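PDB 6LCJ: alpha-galactosidase from Thermus thermophilus, which probably hydrolyses alpha-galactosidic linkages, releasing galactose from galacto-oligosaccharides, and assembles as a hexamer. Local coordinates for residues L232-F237 and L301-L306; A334-C339 and L349-R354. One frame throughout, in Å; residues are numbered along the deposited sequence.

Contact 1: L232-F237 and L301-L306; sequences LWFAPF and LKLDFL
Trp233 and Lys302 lie side by side on one face of two parallel neighbouring strands, the third and fourth of a TIM-type barrel. The backbones are joined by three hydrogen bonds. Lys302 is bonded through both its backbone N and its O: N donates to Leu232 O (2.8 Å), and O accepts from Phe234 N (2.8 Å). Phe234 O then takes Asp304 N at 2.7 Å, carrying the parallel pairing just past the strand ends.

One side-chain hydrogen bond joins the segments, from Trp233 NE1 to Asp304 OD2, 2.8 Å long and nearly straight (166°). CG turned away from the Trp233 N (chi1 174°) lays the indole along the strand. The oxygen lies close to the indole plane and accepts through its anti lone pair, while ring and carboxylate planes stand almost perpendicular, 86° apart. Asp304 OD1 accepts from Phe305 N. Water 1 accepts from Phe237 N and donates to Asp304 O.

Apolar packing serves both faces. The extended Lys302 chain passes the indole edge, CD lying 3.7 Å from Trp233 CD1, on its way to a salt bridge between NZ and Asp196. Among Leu232, Phe234, Leu301 and Leu303, on the other face, Leu301 CD2 meets the Phe234 ring edge at CE1 (4.0 Å). Helix 280-296 covers this layer through Ala293. Beyond the strands, Phe305 CD1 touches Ala235 CB at 4.1 Å.

Held at OD2 by the indole and at OD1 by the following backbone N-H, the Asp304 carboxylate is probably restrained in rotation at the C-terminal strand ends, the side on which TIM barrels carry their active sites.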
loop_
_atom_site.group_PDB
_atom_site.type_symbol
_atom_site.label_atom_id
_atom_site.label_comp_id
_atom_site.label_asym_id
_atom_site.label_seq_id
_atom_site.Cartn_x
_atom_site.Cartn_y
_atom_site.Cartn_z
ATOM N N LEU E 232 -5.226 -20.555 48.262
ATOM C CA LEU E 232 -4.299 -20.903 47.194
ATOM C C LEU E 232 -4.825 -20.387 45.856
ATOM O O LEU E 232 -6.038 -20.290 45.636
ATOM C CB LEU E 232 -4.069 -22.421 47.149
ATOM C CG LEU E 232 -2.918 -23.030 46.336
ATOM C CD1 LEU E 232 -1.558 -22.619 46.859
ATOM C CD2 LEU E 232 -3.032 -24.550 46.348
ATOM N N TRP E 233 -3.884 -20.071 44.963
ATOM C CA TRP E 233 -4.119 -19.446 43.666
ATOM C C TRP E 233 -3.887 -20.446 42.538
ATOM O O TRP E 233 -2.870 -21.142 42.525
ATOM C CB TRP E 233 -3.158 -18.257 43.495
ATOM C CG TRP E 233 -3.137 -17.559 42.154
ATOM C CD1 TRP E 233 -3.849 -16.445 41.805
ATOM C CD2 TRP E 233 -2.344 -17.899 41.009
ATOM N NE1 TRP E 233 -3.548 -16.072 40.517
ATOM C CE2 TRP E 233 -2.632 -16.952 40.003
ATOM C CE3 TRP E 233 -1.419 -18.910 40.732
ATOM C CZ2 TRP E 233 -2.035 -16.993 38.741
ATOM C CZ3 TRP E 233 -0.821 -18.945 39.470
ATOM C CH2 TRP E 233 -1.138 -17.996 38.497
ATOM N N PHE E 234 -4.802 -20.482 41.564
ATOM C CA PHE E 234 -4.602 -21.239 40.327
ATOM C C PHE E 234 -4.986 -20.395 39.117
ATOM O O PHE E 234 -5.783 -19.466 39.217
ATOM C CB PHE E 234 -5.440 -22.528 40.274
ATOM C CG PHE E 234 -5.180 -23.467 41.396
ATOM C CD1 PHE E 234 -5.897 -23.365 42.581
ATOM C CD2 PHE E 234 -4.230 -24.469 41.267
ATOM C CE1 PHE E 234 -5.658 -24.225 43.630
ATOM C CE2 PHE E 234 -3.982 -25.350 42.308
ATOM C CZ PHE E 234 -4.702 -25.227 43.496
ATOM N N ALA E 235 -4.427 -20.753 37.955
ATOM C CA ALA E 235 -4.891 -20.287 36.643
ATOM C C ALA E 235 -5.227 -21.542 35.848
ATOM O O ALA E 235 -4.468 -21.948 34.956
ATOM C CB ALA E 235 -3.847 -19.429 35.924
ATOM N N PRO E 236 -6.366 -22.181 36.140
ATOM C CA PRO E 236 -6.530 -23.597 35.762
ATOM C C PRO E 236 -6.581 -23.868 34.258
ATOM O O PRO E 236 -6.174 -24.958 33.839
ATOM C CB PRO E 236 -7.845 -23.994 36.458
ATOM C CG PRO E 236 -8.535 -22.708 36.758
ATOM C CD PRO E 236 -7.480 -21.682 36.966
ATOM N N PHE E 237 -7.053 -22.933 33.429
ATOM C CA PHE E 237 -7.193 -23.177 31.998
ATOM C C PHE E 237 -6.110 -22.502 31.165
ATOM O O PHE E 237 -6.278 -22.353 29.945
ATOM C CB PHE E 237 -8.564 -22.727 31.519
ATOM C CG PHE E 237 -9.679 -23.442 32.189
ATOM C CD1 PHE E 237 -10.120 -24.666 31.717
ATOM C CD2 PHE E 237 -10.294 -22.892 33.301
ATOM C CE1 PHE E 237 -11.163 -25.324 32.345
ATOM C CE2 PHE E 237 -11.310 -23.541 33.924
ATOM C CZ PHE E 237 -11.762 -24.751 33.452
ATOM N N LEU E 301 -10.011 -20.334 47.446
ATOM C CA LEU E 301 -9.291 -20.523 46.189
ATOM C C LEU E 301 -9.438 -19.296 45.305
ATOM O O LEU E 301 -10.551 -18.801 45.100
ATOM C CB LEU E 301 -9.793 -21.757 45.447
ATOM C CG LEU E 301 -9.683 -23.066 46.227
ATOM C CD1 LEU E 301 -10.284 -24.224 45.412
ATOM C CD2 LEU E 301 -8.221 -23.322 46.592
ATOM N N LYS E 302 -8.317 -18.803 44.800
ATOM C CA LYS E 302 -8.307 -17.697 43.851
ATOM C C LYS E 302 -8.074 -18.291 42.469
ATOM O O LYS E 302 -6.966 -18.733 42.143
ATOM C CB LYS E 302 -7.249 -16.658 44.214
ATOM C CG LYS E 302 -7.228 -15.424 43.315
ATOM C CD LYS E 302 -6.227 -14.388 43.839
ATOM C CE LYS E 302 -5.935 -13.272 42.828
ATOM N NZ LYS E 302 -4.921 -12.281 43.346
ATOM N N LEU E 303 -9.132 -18.334 41.680
ATOM C CA LEU E 303 -9.093 -18.905 40.347
ATOM C C LEU E 303 -8.923 -17.749 39.382
ATOM O O LEU E 303 -9.776 -16.860 39.315
ATOM C CB LEU E 303 -10.369 -19.701 40.067
ATOM C CG LEU E 303 -10.644 -20.772 41.128
ATOM C CD1 LEU E 303 -11.922 -21.570 40.819
ATOM C CD2 LEU E 303 -9.432 -21.703 41.257
ATOM N N ASP E 304 -7.811 -17.742 38.668
ATOM C CA ASP E 304 -7.367 -16.576 37.938
ATOM C C ASP E 304 -7.335 -16.871 36.447
ATOM O O ASP E 304 -7.347 -18.032 36.028
ATOM C CB ASP E 304 -5.980 -16.143 38.410
ATOM C CG ASP E 304 -5.742 -14.643 38.265
ATOM O OD1 ASP E 304 -6.500 -13.940 37.543
ATOM O OD2 ASP E 304 -4.766 -14.179 38.890
ATOM N N PHE E 305 -7.286 -15.788 35.654
ATOM C CA PHE E 305 -7.205 -15.872 34.203
ATOM C C PHE E 305 -8.343 -16.703 33.642
ATOM O O PHE E 305 -8.159 -17.446 32.680
ATOM C CB PHE E 305 -5.859 -16.445 33.749
ATOM C CG PHE E 305 -4.698 -15.534 33.998
ATOM C CD1 PHE E 305 -4.156 -15.407 35.271
ATOM C CD2 PHE E 305 -4.151 -14.792 32.961
ATOM C CE1 PHE E 305 -3.081 -14.554 35.509
ATOM C CE2 PHE E 305 -3.072 -13.936 33.190
ATOM C CZ PHE E 305 -2.537 -13.819 34.466
ATOM N N LEU E 306 -9.519 -16.594 34.257
ATOM C CA LEU E 306 -10.658 -17.409 33.873
ATOM C C LEU E 306 -11.239 -17.018 32.520
ATOM O O LEU E 306 -12.050 -17.778 31.975
ATOM C CB LEU E 306 -11.738 -17.325 34.952
ATOM C CG LEU E 306 -11.451 -17.962 36.327
ATOM C CD1 LEU E 306 -12.642 -17.735 37.250
ATOM C CD2 LEU E 306 -11.162 -19.428 36.187
HETATM O O HOH W 1 -7.650 -19.973 33.910
#

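Contact 2: A334-C339 and L349-R354; sequences AYLLFC and LADGLR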
loop_
_atom_site.group_PDB
_atom_site.type_symbol
_atom_site.label_atom_id
_atom_site.label_comp_id
_atom_site.label_asym_id
_atom_site.label_seq_id
_atom_site.Cartn_x
_atom_site.Cartn_y
_atom_site.Cartn_z
ATOM N N ALA E 334 -16.377 -24.351 49.771
ATOM C CA ALA E 334 -15.176 -23.544 49.767
ATOM C C ALA E 334 -15.472 -22.192 49.131
ATOM O O ALA E 334 -16.476 -22.014 48.428
ATOM C CB ALA E 334 -14.057 -24.259 49.019
ATOM N N TYR E 335 -14.612 -21.219 49.432
ATOM C CA TYR E 335 -14.751 -19.864 48.909
ATOM C C TYR E 335 -14.009 -19.773 47.581
ATOM O O TYR E 335 -12.794 -19.999 47.530
ATOM C CB TYR E 335 -14.192 -18.829 49.888
ATOM C CG TYR E 335 -14.650 -17.413 49.592
ATOM C CD1 TYR E 335 -14.028 -16.654 48.604
ATOM C CD2 TYR E 335 -15.714 -16.841 50.281
ATOM C CE1 TYR E 335 -14.445 -15.367 48.320
ATOM C CE2 TYR E 335 -16.137 -15.559 50.002
ATOM C CZ TYR E 335 -15.498 -14.824 49.019
ATOM O OH TYR E 335 -15.910 -13.547 48.731
ATOM N N LEU E 336 -14.724 -19.428 46.517
ATOM C CA LEU E 336 -14.093 -19.219 45.220
ATOM C C LEU E 336 -14.091 -17.728 44.903
ATOM O O LEU E 336 -15.156 -17.089 44.846
ATOM C CB LEU E 336 -14.797 -20.015 44.123
ATOM C CG LEU E 336 -14.772 -21.520 44.349
ATOM C CD1 LEU E 336 -15.486 -22.219 43.212
ATOM C CD2 LEU E 336 -13.340 -22.016 44.511
ATOM N N LEU E 337 -12.894 -17.178 44.745
ATOM C CA LEU E 337 -12.690 -15.822 44.270
ATOM C C LEU E 337 -12.348 -15.907 42.791
ATOM O O LEU E 337 -11.332 -16.510 42.428
ATOM C CB LEU E 337 -11.562 -15.134 45.040
ATOM C CG LEU E 337 -11.188 -13.751 44.485
ATOM C CD1 LEU E 337 -12.288 -12.737 44.772
ATOM C CD2 LEU E 337 -9.869 -13.270 45.047
ATOM N N PHE E 338 -13.205 -15.327 41.944
ATOM C CA PHE E 338 -13.001 -15.330 40.494
ATOM C C PHE E 338 -12.188 -14.111 40.081
ATOM O O PHE E 338 -12.528 -12.980 40.451
ATOM C CB PHE E 338 -14.336 -15.326 39.740
ATOM C CG PHE E 338 -15.014 -16.682 39.657
ATOM C CD1 PHE E 338 -14.803 -17.656 40.631
ATOM C CD2 PHE E 338 -15.893 -16.966 38.622
ATOM C CE1 PHE E 338 -15.453 -18.875 40.572
ATOM C CE2 PHE E 338 -16.544 -18.194 38.553
ATOM C CZ PHE E 338 -16.323 -19.146 39.528
ATOM N N CYS E 339 -11.140 -14.339 39.290
ATOM C CA CYS E 339 -10.250 -13.276 38.840
ATOM C C CYS E 339 -10.004 -13.430 37.341
ATOM O O CYS E 339 -9.998 -14.545 36.814
ATOM C CB CYS E 339 -8.905 -13.303 39.633
ATOM S SG CYS E 339 -7.818 -11.810 39.394
ATOM N N LEU E 349 -21.997 -18.292 40.560
ATOM C CA LEU E 349 -20.982 -19.299 40.835
ATOM C C LEU E 349 -19.878 -18.771 41.745
ATOM O O LEU E 349 -19.499 -19.444 42.711
ATOM C CB LEU E 349 -20.374 -19.804 39.524
ATOM C CG LEU E 349 -21.369 -20.434 38.552
ATOM C CD1 LEU E 349 -20.728 -20.679 37.208
ATOM C CD2 LEU E 349 -21.968 -21.737 39.139
ATOM N N ALA E 350 -19.352 -17.579 41.464
ATOM C CA ALA E 350 -18.318 -17.002 42.312
ATOM C C ALA E 350 -18.894 -16.550 43.649
ATOM O O ALA E 350 -20.027 -16.069 43.726
ATOM C CB ALA E 350 -17.650 -15.811 41.618
ATOM N N ASP E 351 -18.096 -16.704 44.706
ATOM C CA ASP E 351 -18.371 -16.046 45.979
ATOM C C ASP E 351 -17.810 -14.631 45.989
ATOM O O ASP E 351 -18.477 -13.697 46.447
ATOM C CB ASP E 351 -17.763 -16.840 47.139
ATOM C CG ASP E 351 -18.224 -18.283 47.157
ATOM O OD1 ASP E 351 -19.403 -18.500 47.466
ATOM O OD2 ASP E 351 -17.415 -19.193 46.844
ATOM N N GLY E 352 -16.594 -14.469 45.487
ATOM C CA GLY E 352 -16.002 -13.163 45.295
ATOM C C GLY E 352 -15.571 -13.005 43.847
ATOM O O GLY E 352 -15.150 -13.972 43.196
ATOM N N LEU E 353 -15.696 -11.776 43.339
ATOM C CA LEU E 353 -15.408 -11.477 41.941
ATOM C C LEU E 353 -14.577 -10.203 41.854
ATOM O O LEU E 353 -15.000 -9.150 42.338
ATOM C CB LEU E 353 -16.702 -11.338 41.141
ATOM C CG LEU E 353 -16.577 -10.987 39.660
ATOM C CD1 LEU E 353 -16.014 -12.148 38.904
ATOM C CD2 LEU E 353 -17.921 -10.580 39.062
ATOM N N ARG E 354 -13.403 -10.298 41.241
ATOM C CA ARG E 354 -12.616 -9.107 40.945
ATOM C C ARG E 354 -13.288 -8.323 39.826
ATOM O O ARG E 354 -13.694 -8.900 38.817
ATOM C CB ARG E 354 -11.190 -9.495 40.561
ATOM C CG ARG E 354 -10.339 -9.974 41.751
ATOM C CD ARG E 354 -9.533 -8.834 42.378
ATOM N NE ARG E 354 -8.956 -8.022 41.326
ATOM C CZ ARG E 354 -7.763 -8.232 40.777
ATOM N NH1 ARG E 354 -6.969 -9.207 41.215
ATOM N NH2 ARG E 354 -7.355 -7.450 39.784
#
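Leu349 CB touches the Phe338 ring at CZ (4.1 Å) just ahead of strand 352-354, which pairs in parallel with strand 335-338 as the sixth and fifth strands of the TIM-type barrel. Ala350 follows with its methyl over one face of the same ring, CB standing 3.5 Å from the centroid of Phe338 in a CH-pi contact displaced toward the rim.

Asp351 grips both polar atoms of Leu336. Its N donates to Leu336 O, and its OD2 receives Leu336 N on the anti lone pair, 2.7 Å away and almost straight (176°). Asp351 OD1 also accepts from Ser156 and pairs with Arg154, and OD2 pairs with Arg328; the two arginines probably stabilise its negative charge. Its CB sits centrally over the Tyr335 ring, a second CH-pi contact; the phenol OH is bonded to His398.

Gly352 N adds a second donor to Leu336 O at 3.1 Å, and Gly352 O accepts from Phe338 N at 2.7 Å. Leu337 CD1 packs directly on the glycine backbone, 3.4 Å from Gly352 C. Leu353 returns to the Phe338 side, its CD1 against Phe338 CB (3.7 Å).

At Arg354, N binds Phe338 O in a straight bond (175°). Bends at chi2 (-93°) and chi3 fold the side chain alongside Cys339, while NH2 pairs with Asp358. Cys339 SG lies over one face of the guanidinium, 3.3 Å from Arg354 NH1.

How the contacts relate
Following the chain, 232-237 leaves its strand into a 63-residue excursion through strands 263-267 and 270-274 and helix 280-296; contact 1 closes it when 301-306 returns alongside. Helix 317-331 then crosses over to strand 335-338. Contact 2 closes a far shorter loop, whose nine intervening residues contain neither helix nor strand. The two loops come in series, neither nested nor crossed. Their inner strands, 298-303 and 335-338, are sheet neighbours, probably hydrogen-bonded through Leu301 N to Tyr335 O and Leu303 O to Cys339 N. With this junction between them, the two contacts form part of an arc of four successive parallel strands, 229-234, 298-303, 335-338 and 352-354.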